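Local atomic coordinates of dienelactone hydrolase (Anabaena variabilis, PDB entry 2O2G), a protein that probably acts as a hydrolase of the dienelactone hydrolase family, built on an alpha/beta-hydrolase fold. Residues A127-A132 against Q140-R145; L165-Y170 against A176-A181. All coordinates share one frame; numbering follows the deposited sequence.

Contact 1. Residues A127-A132 against Q140-R145. With SO4 (sulfate ion), chain B.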
loop_
_atom_site.group_PDB
_atom_site.type_symbol
_atom_site.label_atom_id
_atom_site.label_comp_id
_atom_site.label_asym_id
_atom_site.label_seq_id
_atom_site.Cartn_x
_atom_site.Cartn_y
_atom_site.Cartn_z
ATOM N N ALA A 127 -4.126 -1.614 -7.113
ATOM C CA ALA A 127 -3.212 -2.735 -7.221
ATOM C C ALA A 127 -3.215 -3.541 -5.915
ATOM O O ALA A 127 -3.233 -4.762 -5.956
ATOM C CB ALA A 127 -1.838 -2.241 -7.561
ATOM N N ALA A 128 -3.268 -2.830 -4.777
ATOM C CA ALA A 128 -3.312 -3.417 -3.453
ATOM C C ALA A 128 -4.554 -4.268 -3.285
ATOM O O ALA A 128 -4.459 -5.370 -2.724
ATOM C CB ALA A 128 -3.306 -2.344 -2.393
ATOM N N LEU A 129 -5.709 -3.754 -3.742
ATOM C CA LEU A 129 -6.945 -4.505 -3.608
ATOM C C LEU A 129 -6.931 -5.731 -4.493
ATOM O O LEU A 129 -7.448 -6.764 -4.090
ATOM C CB LEU A 129 -8.180 -3.643 -3.887
ATOM C CG LEU A 129 -8.313 -2.576 -2.790
ATOM C CD1 LEU A 129 -9.125 -1.414 -3.280
ATOM C CD2 LEU A 129 -8.892 -3.151 -1.484
ATOM N N VAL A 130 -6.364 -5.629 -5.701
ATOM C CA VAL A 130 -6.318 -6.800 -6.596
ATOM C C VAL A 130 -5.424 -7.886 -5.994
ATOM O O VAL A 130 -5.764 -9.068 -6.019
ATOM C CB VAL A 130 -5.873 -6.437 -8.043
ATOM C CG1 VAL A 130 -5.723 -7.702 -8.906
ATOM C CG2 VAL A 130 -6.868 -5.492 -8.680
ATOM N N ALA A 131 -4.288 -7.474 -5.428
ATOM C CA ALA A 131 -3.380 -8.394 -4.764
ATOM C C ALA A 131 -4.000 -9.058 -3.506
ATOM O O ALA A 131 -3.830 -10.257 -3.283
ATOM C CB ALA A 131 -2.081 -7.659 -4.385
ATOM N N ALA A 132 -4.711 -8.269 -2.701
ATOM C CA ALA A 132 -5.348 -8.751 -1.481
ATOM C C ALA A 132 -6.351 -9.870 -1.772
ATOM O O ALA A 132 -6.431 -10.845 -1.025
ATOM C CB ALA A 132 -6.015 -7.575 -0.746
ATOM N N GLN A 140 -4.049 -9.099 5.917
ATOM C CA GLN A 140 -4.954 -8.804 7.036
ATOM C C GLN A 140 -5.543 -7.405 7.104
ATOM O O GLN A 140 -6.410 -7.140 7.967
ATOM C CB GLN A 140 -4.263 -9.102 8.373
ATOM C CG GLN A 140 -3.880 -10.576 8.553
ATOM C CD GLN A 140 -3.627 -11.012 10.000
ATOM O OE1 GLN A 140 -3.254 -12.161 10.222
ATOM N NE2 GLN A 140 -3.851 -10.113 10.993
ATOM N N ALA A 141 -5.109 -6.517 6.213
ATOM C CA ALA A 141 -5.620 -5.147 6.172
ATOM C C ALA A 141 -5.122 -4.412 4.948
ATOM O O ALA A 141 -4.041 -4.682 4.428
ATOM C CB ALA A 141 -5.238 -4.350 7.463
ATOM N N VAL A 142 -5.935 -3.478 4.471
ATOM C CA VAL A 142 -5.570 -2.654 3.329
ATOM C C VAL A 142 -6.043 -1.221 3.582
ATOM O O VAL A 142 -7.128 -1.014 4.083
ATOM C CB VAL A 142 -6.204 -3.152 1.992
ATOM C CG1 VAL A 142 -5.913 -2.158 0.826
ATOM C CG2 VAL A 142 -5.724 -4.553 1.634
ATOM N N VAL A 143 -5.196 -0.259 3.249
ATOM C CA VAL A 143 -5.543 1.160 3.295
ATOM C C VAL A 143 -5.239 1.679 1.875
ATOM O O VAL A 143 -4.158 1.430 1.334
ATOM C CB VAL A 143 -4.723 1.946 4.318
ATOM C CG1 VAL A 143 -5.030 3.450 4.225
ATOM C CG2 VAL A 143 -4.975 1.450 5.703
ATOM N N SER A 144 -6.203 2.369 1.276
ATOM C CA SER A 144 -6.047 2.947 -0.047
ATOM C C SER A 144 -6.074 4.461 0.098
ATOM O O SER A 144 -7.055 4.997 0.614
ATOM C CB SER A 144 -7.144 2.469 -0.986
ATOM O OG SER A 144 -7.120 3.296 -2.129
ATOM N N ARG A 145 -4.967 5.125 -0.267
ATOM C CA ARG A 145 -4.863 6.597 -0.163
ATOM C C ARG A 145 -5.125 7.245 -1.510
ATOM O O ARG A 145 -4.288 7.185 -2.422
ATOM C CB ARG A 145 -3.493 7.020 0.357
ATOM C CG ARG A 145 -3.336 8.527 0.626
ATOM C CD ARG A 145 -1.935 8.969 0.319
ATOM N NE ARG A 145 -1.745 9.039 -1.139
ATOM C CZ ARG A 145 -0.578 9.178 -1.743
ATOM N NH1 ARG A 145 0.555 9.148 -1.056
ATOM N NH2 ARG A 145 -0.543 9.252 -3.057
HETATM S S SO4 B . 3.040 8.366 -4.202
HETATM O O1 SO4 B . 3.393 6.962 -4.097
HETATM O O2 SO4 B . 4.143 9.004 -4.861
HETATM O O3 SO4 B . 2.990 8.889 -2.850
HETATM O O4 SO4 B . 1.773 8.579 -4.891
#
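V142 meets the helix with both of its methyl groups. V142 CG1 touches L129 CD2 at 3.9 Å and A128 CB at 4.1 Å. V142 CG2 rests on A132 CB, 3.9 Å away. CG1 lies anti to the backbone N (chi1 174°), and this turn leaves one branch for A128 and L129 and the other for A132. With A128 and A132 facing V142, the helix axis lies 9.0 Å from that of the strand. No hydrogen bond crosses between 127-132 and 140-145. At the strand's end, R145, its chain bent at chi2 and chi3, extends away from 127-132 to a sulfate, probably from the crystallisation liquor. R145 NH1 donates to sulfate O3 at 3.0 Å, and this oxygen sits at the edge of the guanidinium, in its plane. R145 NH2 donates to sulfate O4, also at 3.0 Å. NH2 is hydrogen-bonded to S122 OG as well. A leucine in place of R145 would probably leave the sulfate without two of its donors and S122 OG without this partner. S46, R52, G43 and S50 complete the sulfate site. The GxSxG pattern at G120, S122 and G124 is consistent with a nucleophile elbow. Strand 115-121, helix 123-134 and strand 139-145 form a beta-alpha-beta unit of the alpha/beta-hydrolase fold.

Contact 2. Residues L165-Y170 against A176-A181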
loop_
_atom_site.group_PDB
_atom_site.type_symbol
_atom_site.label_atom_id
_atom_site.label_comp_id
_atom_site.label_asym_id
_atom_site.label_seq_id
_atom_site.Cartn_x
_atom_site.Cartn_y
_atom_site.Cartn_z
ATOM N N LEU A 165 -10.638 3.086 2.900
ATOM C CA LEU A 165 -10.466 3.971 1.761
ATOM C C LEU A 165 -10.357 5.435 2.293
ATOM O O LEU A 165 -11.207 5.908 3.047
ATOM C CB LEU A 165 -11.650 3.789 0.815
ATOM C CG LEU A 165 -11.929 2.390 0.249
ATOM C CD1 LEU A 165 -13.114 2.410 -0.698
ATOM C CD2 LEU A 165 -10.742 1.826 -0.487
ATOM N N ILE A 166 -9.285 6.124 1.943
ATOM C CA ILE A 166 -9.088 7.484 2.381
ATOM C C ILE A 166 -9.049 8.355 1.164
ATOM O O ILE A 166 -8.257 8.083 0.239
ATOM C CB ILE A 166 -7.727 7.687 3.150
ATOM C CG1 ILE A 166 -7.610 6.798 4.391
ATOM C CG2 ILE A 166 -7.601 9.156 3.610
ATOM C CD1 ILE A 166 -6.164 6.758 5.024
ATOM N N VAL A 167 -9.818 9.439 1.183
ATOM C CA VAL A 167 -9.801 10.385 0.071
ATOM C C VAL A 167 -9.765 11.823 0.560
ATOM O O VAL A 167 -10.204 12.132 1.660
ATOM C CB VAL A 167 -11.050 10.183 -0.850
ATOM C CG1 VAL A 167 -11.141 8.745 -1.299
ATOM C CG2 VAL A 167 -12.337 10.504 -0.107
ATOM N N GLY A 168 -9.266 12.712 -0.285
ATOM C CA GLY A 168 -9.281 14.147 0.016
ATOM C C GLY A 168 -10.603 14.761 -0.399
ATOM O O GLY A 168 -11.153 14.430 -1.451
ATOM N N GLY A 169 -11.141 15.639 0.451
ATOM C CA GLY A 169 -12.400 16.307 0.207
ATOM C C GLY A 169 -12.479 17.139 -1.068
ATOM O O GLY A 169 -13.569 17.328 -1.620
ATOM N N TYR A 170 -11.350 17.694 -1.504
ATOM C CA TYR A 170 -11.312 18.470 -2.749
ATOM C C TYR A 170 -11.169 17.562 -3.980
ATOM O O TYR A 170 -11.329 18.029 -5.106
ATOM C CB TYR A 170 -10.119 19.437 -2.791
ATOM C CG TYR A 170 -10.098 20.619 -1.839
ATOM C CD1 TYR A 170 -11.248 21.299 -1.499
ATOM C CD2 TYR A 170 -8.898 21.123 -1.383
ATOM C CE1 TYR A 170 -11.214 22.405 -0.641
ATOM C CE2 TYR A 170 -8.849 22.221 -0.521
ATOM C CZ TYR A 170 -10.010 22.869 -0.165
ATOM O OH TYR A 170 -9.972 23.981 0.673
ATOM N N ALA A 176 -16.600 9.974 -5.208
ATOM C CA ALA A 176 -17.742 9.187 -5.660
ATOM C C ALA A 176 -17.334 7.777 -6.084
ATOM O O ALA A 176 -18.073 6.820 -5.862
ATOM C CB ALA A 176 -18.469 9.889 -6.777
HETATM N N MSE A 177 -16.124 7.639 -6.624
HETATM C CA MSE A 177 -15.652 6.363 -7.092
HETATM C C MSE A 177 -15.256 5.490 -5.932
HETATM O O MSE A 177 -15.440 4.285 -6.009
HETATM C CB MSE A 177 -14.549 6.538 -8.127
HETATM C CG MSE A 177 -15.073 7.113 -9.444
HETATM SE SE MSE A 177 -16.639 6.054 -10.260
HETATM C CE MSE A 177 -16.044 4.685 -11.729
ATOM N N ASN A 178 -14.751 6.089 -4.848
ATOM C CA ASN A 178 -14.461 5.331 -3.629
ATOM C C ASN A 178 -15.791 4.915 -2.952
ATOM O O ASN A 178 -15.905 3.819 -2.416
ATOM C CB ASN A 178 -13.554 6.101 -2.672
ATOM C CG ASN A 178 -12.076 5.938 -3.012
ATOM O OD1 ASN A 178 -11.365 5.202 -2.335
ATOM N ND2 ASN A 178 -11.642 6.536 -4.101
ATOM N N GLU A 179 -16.777 5.799 -2.973
ATOM C CA GLU A 179 -18.113 5.494 -2.449
ATOM C C GLU A 179 -18.691 4.298 -3.203
ATOM O O GLU A 179 -19.245 3.397 -2.594
ATOM C CB GLU A 179 -19.034 6.701 -2.578
ATOM C CG GLU A 179 -18.664 7.907 -1.665
ATOM C CD GLU A 179 -19.575 9.108 -1.920
ATOM O OE1 GLU A 179 -20.187 9.146 -3.008
ATOM O OE2 GLU A 179 -19.679 10.009 -1.053
ATOM N N ASP A 180 -18.547 4.286 -4.527
ATOM C CA ASP A 180 -18.995 3.161 -5.344
ATOM C C ASP A 180 -18.257 1.876 -4.958
ATOM O O ASP A 180 -18.874 0.840 -4.757
ATOM C CB ASP A 180 -18.768 3.424 -6.845
ATOM C CG ASP A 180 -19.737 4.466 -7.445
ATOM O OD1 ASP A 180 -20.595 5.062 -6.730
ATOM O OD2 ASP A 180 -19.627 4.679 -8.676
ATOM N N ALA A 181 -16.935 1.950 -4.839
ATOM C CA ALA A 181 -16.110 0.788 -4.468
ATOM C C ALA A 181 -16.465 0.194 -3.099
ATOM O O ALA A 181 -16.469 -1.031 -2.927
ATOM C CB ALA A 181 -14.629 1.175 -4.483
#
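N178 reaches from helix 176-181 to L165 and V167 on the strand. N178 CB comes first, 3.8 Å from V167 CG1. N178 CG lies closer to the same methyl, 3.4 Å from V167 CG1, a tight approach. CG is anti to the carbonyl carbon (chi1 -84°), which carries the amide to the strand, and chi2 (-104°) then turns its two ends to different residues. N178 OD1 faces L165, 3.5 Å from L165 CB and 3.7 Å from L165 CD1. These are van der Waals contacts of an oxygen with carbon. N178 ND2 stays on the valine side, 3.6 Å from V167 CG1. The side chains of V167 and N178 pass each other in opposite directions.

The polar work of N178 is done elsewhere. ND2 is hydrogen-bonded to the backbone oxygens of V174, one turn earlier in the helix, and G147. These two bonds satisfy the buried amide nitrogen and fix which end of the amide faces which neighbour. No hydrogen bond links 165-170 to 176-181.

L165 carries the contact further along the helix. L165 CD1 lies 3.6 Å from N178 O and 4.3 Å from A181 CB. L191, on the next strand, touches both L165 and N178. V167 lies near, without touching, residues whose geometry is consistent with a Ser-His-Asp triad (S122, H199, D171). The strand and helix run nearly antiparallel, at 165°. They are the first two elements of a beta-alpha-beta unit, closed by strand 189-194, in the mixed, mostly parallel sheet of an alpha/beta-hydrolase fold.

From the N terminus, the chain builds the earlier strands of the sheet before reaching contact 1. That contact closes the short link from helix 123-134 to strand 139-145. Contact 2 follows later and closes the turn from strand 163-168 into helix 172-184. The two are in series, neither nested nor crossed, with centres about 15 Å apart. Their strands are parallel neighbours in one sheet. A probable hydrogen bond, between S144 O and I166 N at 2.8 Å, joins the two strands. V143 packs on I166, and S144 on L165. Together the contacts tie two successive helices to adjacent strands in the C-terminal half of the fold.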